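Transmembrane oligosaccharyl transferase (PDB 3WAJ) is an archaeal membrane protein of the STT3/AglB oligosaccharyl transferase family, joining a helical transmembrane region to a globular C-terminal part, with a bound zinc ion. Local coordinates at residues P659-S671 with L725-P738. Numbering follows the deposited sequence.
Sequences PLNSIIIPLRIPS and LYEAVMRARYGVSP
Ile665 packs against Ala728 with all three outer carbons of its side chain: CG2 comes within 3.7 Å of Ala728 CB, while CG1 and CD1 sit slightly farther off. With CG1 anti to the carbonyl carbon (chi1 -67°) and an extended chi2, CD1 runs along the helix toward its start and meets Leu725 CD2 at 4.1 Å, the two side chains crossing at about a right angle. Leu667 CB, 4.0 Å from Pro738 CD, completes this buried side.

Ala732 CB is shared by two partners, 3.4 Å from Pro666 CD and 3.5 Å from Ile663 CD1. A Schellman motif with Gly735 as C-prime residue ends the helix and turns the chain back beneath Pro666, whose CG approaches Val736 O at 3.3 Å and whose carbonyl O lies 3.2 Å from Ser737 CB, close van der Waals approaches rather than hydrogen bonds. Within 725-738, Arg731 NE donates a 3.0 Å hydrogen bond to Ser737 O, the donor lying 31° from the carbonyl plane, tying helix to returning chain.

Toward solvent, Ile663, Val729 and Ala732 are partly exposed; Gly735 and the poorly ordered Arg733 are exposed, the latter giving little evidence of a fixed contact.

Thus edge strand 663-664 and the inverse gamma turn centred on Pro666 meet helix 717-732 and the turn that follows it without a hydrogen bond between the segments; cohesion probably rests on burying 472 Å² of largely apolar surface.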
loop_
_atom_site.group_PDB
_atom_site.type_symbol
_atom_site.label_atom_id
_atom_site.label_comp_id
_atom_site.label_asym_id
_atom_site.label_seq_id
_atom_site.Cartn_x
_atom_site.Cartn_y
_atom_site.Cartn_z
ATOM N N PRO A 659 6.645 -21.883 -33.683
ATOM C CA PRO A 659 7.858 -22.044 -34.497
ATOM C C PRO A 659 8.868 -20.990 -34.098
ATOM O O PRO A 659 8.455 -19.862 -33.816
ATOM C CB PRO A 659 7.375 -21.748 -35.928
ATOM C CG PRO A 659 5.938 -22.047 -35.921
ATOM C CD PRO A 659 5.427 -21.783 -34.514
ATOM N N LEU A 660 10.149 -21.354 -34.049
ATOM C CA LEU A 660 11.210 -20.383 -33.798
ATOM C C LEU A 660 11.072 -19.211 -34.776
ATOM O O LEU A 660 10.560 -19.383 -35.889
ATOM C CB LEU A 660 12.595 -21.033 -33.942
ATOM C CG LEU A 660 13.091 -21.949 -32.814
ATOM C CD1 LEU A 660 14.394 -22.678 -33.183
ATOM C CD2 LEU A 660 13.272 -21.160 -31.546
ATOM N N ASN A 661 11.513 -18.031 -34.341
ATOM C CA ASN A 661 11.510 -16.812 -35.155
ATOM C C ASN A 661 10.112 -16.258 -35.465
ATOM O O ASN A 661 9.926 -15.515 -36.432
ATOM C CB ASN A 661 12.317 -17.009 -36.445
ATOM C CG ASN A 661 13.735 -17.455 -36.183
ATOM O OD1 ASN A 661 14.383 -16.985 -35.247
ATOM N ND2 ASN A 661 14.226 -18.383 -37.008
ATOM N N SER A 662 9.134 -16.630 -34.648
ATOM C CA SER A 662 7.798 -16.084 -34.785
ATOM C C SER A 662 7.759 -14.725 -34.118
ATOM O O SER A 662 8.597 -14.414 -33.289
ATOM C CB SER A 662 6.782 -16.992 -34.093
ATOM O OG SER A 662 6.473 -18.106 -34.893
ATOM N N ILE A 663 6.790 -13.897 -34.455
ATOM C CA ILE A 663 6.548 -12.780 -33.564
ATOM C C ILE A 663 5.348 -13.127 -32.658
ATOM O O ILE A 663 4.259 -13.459 -33.124
ATOM C CB ILE A 663 6.550 -11.376 -34.285
ATOM C CG1 ILE A 663 5.303 -10.570 -33.972
ATOM C CG2 ILE A 663 6.852 -11.478 -35.774
ATOM C CD1 ILE A 663 5.473 -9.767 -32.722
ATOM N N ILE A 664 5.601 -13.127 -31.354
ATOM C CA ILE A 664 4.627 -13.573 -30.360
ATOM C C ILE A 664 4.081 -12.378 -29.587
ATOM O O ILE A 664 4.850 -11.569 -29.058
ATOM C CB ILE A 664 5.286 -14.544 -29.339
ATOM C CG1 ILE A 664 5.880 -15.765 -30.050
ATOM C CG2 ILE A 664 4.287 -14.968 -28.259
ATOM C CD1 ILE A 664 6.855 -16.565 -29.196
ATOM N N ILE A 665 2.758 -12.260 -29.514
ATOM C CA ILE A 665 2.178 -11.202 -28.704
ATOM C C ILE A 665 2.359 -11.585 -27.237
ATOM O O ILE A 665 1.738 -12.542 -26.756
ATOM C CB ILE A 665 0.697 -10.947 -29.035
ATOM C CG1 ILE A 665 0.566 -10.365 -30.441
ATOM C CG2 ILE A 665 0.061 -10.002 -28.001
ATOM C CD1 ILE A 665 -0.824 -10.513 -31.040
ATOM N N PRO A 666 3.206 -10.825 -26.513
ATOM C CA PRO A 666 3.591 -11.149 -25.130
ATOM C C PRO A 666 2.448 -10.824 -24.184
ATOM O O PRO A 666 2.549 -9.942 -23.319
ATOM C CB PRO A 666 4.785 -10.217 -24.871
ATOM C CG PRO A 666 4.450 -8.996 -25.692
ATOM C CD PRO A 666 3.763 -9.525 -26.943
ATOM N N LEU A 667 1.344 -11.528 -24.393
ATOM C CA LEU A 667 0.181 -11.456 -23.530
ATOM C C LEU A 667 -0.334 -12.876 -23.417
ATOM O O LEU A 667 -0.781 -13.460 -24.398
ATOM C CB LEU A 667 -0.908 -10.545 -24.120
ATOM C CG LEU A 667 -2.219 -10.567 -23.326
ATOM C CD1 LEU A 667 -2.019 -9.862 -21.974
ATOM C CD2 LEU A 667 -3.386 -9.954 -24.112
ATOM N N ARG A 668 -0.257 -13.442 -22.221
ATOM C CA ARG A 668 -0.735 -14.796 -22.007
ATOM C C ARG A 668 -2.268 -14.812 -22.051
ATOM O O ARG A 668 -2.922 -14.070 -21.319
ATOM C CB ARG A 668 -0.220 -15.319 -20.666
ATOM C CG ARG A 668 -0.383 -16.808 -20.489
ATOM C CD ARG A 668 0.921 -17.465 -20.114
ATOM N NE ARG A 668 0.728 -18.895 -19.925
ATOM C CZ ARG A 668 0.741 -19.497 -18.744
ATOM N NH1 ARG A 668 0.974 -18.793 -17.644
ATOM N NH2 ARG A 668 0.533 -20.804 -18.667
ATOM N N ILE A 669 -2.830 -15.643 -22.929
ATOM C CA ILE A 669 -4.284 -15.752 -23.097
ATOM C C ILE A 669 -4.899 -16.591 -21.988
ATOM O O ILE A 669 -4.366 -17.655 -21.652
ATOM C CB ILE A 669 -4.637 -16.380 -24.456
ATOM C CG1 ILE A 669 -4.101 -15.503 -25.578
ATOM C CG2 ILE A 669 -6.150 -16.538 -24.615
ATOM C CD1 ILE A 669 -4.378 -14.005 -25.366
ATOM N N PRO A 670 -6.017 -16.114 -21.403
ATOM C CA PRO A 670 -6.660 -16.896 -20.329
ATOM C C PRO A 670 -7.168 -18.234 -20.850
ATOM O O PRO A 670 -7.470 -18.335 -22.049
ATOM C CB PRO A 670 -7.841 -16.016 -19.912
ATOM C CG PRO A 670 -7.405 -14.607 -20.261
ATOM C CD PRO A 670 -6.614 -14.769 -21.557
ATOM N N SER A 671 -7.236 -19.237 -19.969
ATOM C CA SER A 671 -7.757 -20.569 -20.303
ATOM C C SER A 671 -9.274 -20.504 -20.340
ATOM O O SER A 671 -9.860 -19.457 -20.037
ATOM C CB SER A 671 -7.330 -21.593 -19.249
ATOM O OG SER A 671 -7.992 -21.353 -18.026
ATOM N N LEU A 725 -4.844 -5.597 -32.410
ATOM C CA LEU A 725 -3.745 -6.445 -32.892
ATOM C C LEU A 725 -2.544 -5.638 -33.360
ATOM O O LEU A 725 -1.403 -5.992 -33.081
ATOM C CB LEU A 725 -4.217 -7.353 -34.020
ATOM C CG LEU A 725 -5.168 -8.454 -33.585
ATOM C CD1 LEU A 725 -5.640 -9.241 -34.797
ATOM C CD2 LEU A 725 -4.459 -9.369 -32.587
ATOM N N TYR A 726 -2.791 -4.546 -34.070
ATOM C CA TYR A 726 -1.698 -3.689 -34.506
ATOM C C TYR A 726 -0.905 -3.163 -33.315
ATOM O O TYR A 726 0.326 -3.211 -33.315
ATOM C CB TYR A 726 -2.232 -2.515 -35.337
ATOM C CG TYR A 726 -1.140 -1.659 -35.917
ATOM C CD1 TYR A 726 -0.554 -1.982 -37.129
ATOM C CD2 TYR A 726 -0.686 -0.530 -35.253
ATOM C CE1 TYR A 726 0.451 -1.187 -37.680
ATOM C CE2 TYR A 726 0.319 0.265 -35.793
ATOM C CZ TYR A 726 0.879 -0.071 -37.006
ATOM O OH TYR A 726 1.878 0.712 -37.542
ATOM N N GLU A 727 -1.607 -2.651 -32.305
ATOM C CA GLU A 727 -0.938 -2.167 -31.093
ATOM C C GLU A 727 -0.114 -3.282 -30.461
ATOM O O GLU A 727 1.021 -3.067 -30.020
ATOM C CB GLU A 727 -1.960 -1.655 -30.069
ATOM C CG GLU A 727 -1.332 -1.037 -28.816
ATOM C CD GLU A 727 -2.259 -1.052 -27.591
ATOM O OE1 GLU A 727 -1.956 -1.808 -26.638
ATOM O OE2 GLU A 727 -3.279 -0.308 -27.577
ATOM N N ALA A 728 -0.678 -4.485 -30.440
ATOM C CA ALA A 728 -0.029 -5.597 -29.742
ATOM C C ALA A 728 1.289 -5.966 -30.433
ATOM O O ALA A 728 2.340 -6.050 -29.797
ATOM C CB ALA A 728 -0.965 -6.802 -29.656
ATOM N N VAL A 729 1.220 -6.164 -31.746
ATOM C CA VAL A 729 2.378 -6.569 -32.523
ATOM C C VAL A 729 3.421 -5.478 -32.468
ATOM O O VAL A 729 4.605 -5.748 -32.275
ATOM C CB VAL A 729 1.986 -6.830 -33.975
ATOM C CG1 VAL A 729 3.217 -7.099 -34.821
ATOM C CG2 VAL A 729 1.015 -8.003 -34.039
ATOM N N MET A 730 2.966 -4.241 -32.637
ATOM C CA MET A 730 3.846 -3.094 -32.524
ATOM C C MET A 730 4.635 -3.126 -31.214
ATOM O O MET A 730 5.854 -3.014 -31.241
ATOM C CB MET A 730 3.062 -1.786 -32.627
ATOM C CG MET A 730 3.920 -0.549 -32.374
ATOM S SD MET A 730 3.169 0.651 -31.248
ATOM C CE MET A 730 4.644 1.414 -30.581
ATOM N N ARG A 731 3.949 -3.297 -30.079
ATOM C CA ARG A 731 4.620 -3.283 -28.780
ATOM C C ARG A 731 5.444 -4.544 -28.560
ATOM O O ARG A 731 6.434 -4.534 -27.842
ATOM C CB ARG A 731 3.607 -3.066 -27.637
ATOM C CG ARG A 731 3.005 -1.653 -27.617
ATOM C CD ARG A 731 1.768 -1.547 -26.757
ATOM N NE ARG A 731 2.107 -1.278 -25.368
ATOM C CZ ARG A 731 1.978 -0.096 -24.775
ATOM N NH1 ARG A 731 1.479 0.930 -25.440
ATOM N NH2 ARG A 731 2.329 0.044 -23.507
ATOM N N ALA A 732 5.039 -5.624 -29.212
ATOM C CA ALA A 732 5.674 -6.930 -29.041
ATOM C C ALA A 732 7.152 -6.990 -29.421
ATOM O O ALA A 732 7.868 -7.889 -28.984
ATOM C CB ALA A 732 4.906 -7.989 -29.800
ATOM N N ARG A 733 7.610 -6.057 -30.244
ATOM C CA ARG A 733 9.013 -6.057 -30.657
ATOM C C ARG A 733 9.902 -5.238 -29.727
ATOM O O ARG A 733 11.119 -5.393 -29.737
ATOM C CB ARG A 733 9.143 -5.574 -32.089
ATOM C CG ARG A 733 8.467 -4.248 -32.363
ATOM C CD ARG A 733 8.509 -3.982 -33.854
ATOM N NE ARG A 733 8.408 -5.244 -34.583
ATOM C CZ ARG A 733 7.298 -5.689 -35.154
ATOM N NH1 ARG A 733 6.197 -4.955 -35.107
ATOM N NH2 ARG A 733 7.295 -6.853 -35.787
ATOM N N TYR A 734 9.284 -4.365 -28.934
ATOM C CA TYR A 734 9.945 -3.740 -27.797
ATOM C C TYR A 734 9.836 -4.710 -26.636
ATOM O O TYR A 734 10.196 -4.391 -25.506
ATOM C CB TYR A 734 9.242 -2.441 -27.411
ATOM C CG TYR A 734 9.560 -1.250 -28.284
ATOM C CD1 TYR A 734 9.953 -0.039 -27.717
ATOM C CD2 TYR A 734 9.462 -1.325 -29.669
ATOM C CE1 TYR A 734 10.243 1.068 -28.509
ATOM C CE2 TYR A 734 9.753 -0.227 -30.468
ATOM C CZ TYR A 734 10.141 0.967 -29.884
ATOM O OH TYR A 734 10.428 2.057 -30.676
ATOM N N GLY A 735 9.301 -5.891 -26.915
ATOM C CA GLY A 735 9.063 -6.884 -25.888
ATOM C C GLY A 735 8.054 -6.492 -24.817
ATOM O O GLY A 735 7.943 -7.199 -23.815
ATOM N N VAL A 736 7.320 -5.390 -25.007
ATOM C CA VAL A 736 6.303 -4.998 -24.030
ATOM C C VAL A 736 4.897 -5.450 -24.422
ATOM O O VAL A 736 4.607 -5.738 -25.591
ATOM C CB VAL A 736 6.324 -3.482 -23.670
ATOM C CG1 VAL A 736 7.714 -2.888 -23.895
ATOM C CG2 VAL A 736 5.287 -2.726 -24.455
ATOM N N SER A 737 4.030 -5.525 -23.424
ATOM C CA SER A 737 2.719 -6.109 -23.610
ATOM C C SER A 737 1.715 -4.998 -23.946
ATOM O O SER A 737 2.044 -3.809 -23.817
ATOM C CB SER A 737 2.329 -6.901 -22.360
ATOM O OG SER A 737 1.890 -6.036 -21.342
ATOM N N PRO A 738 0.512 -5.369 -24.424
ATOM C CA PRO A 738 -0.418 -4.303 -24.837
ATOM C C PRO A 738 -0.985 -3.532 -23.647
ATOM O O PRO A 738 -0.944 -4.050 -22.514
ATOM C CB PRO A 738 -1.562 -5.071 -25.521
ATOM C CG PRO A 738 -0.991 -6.472 -25.821
ATOM C CD PRO A 738 -0.014 -6.722 -24.710
#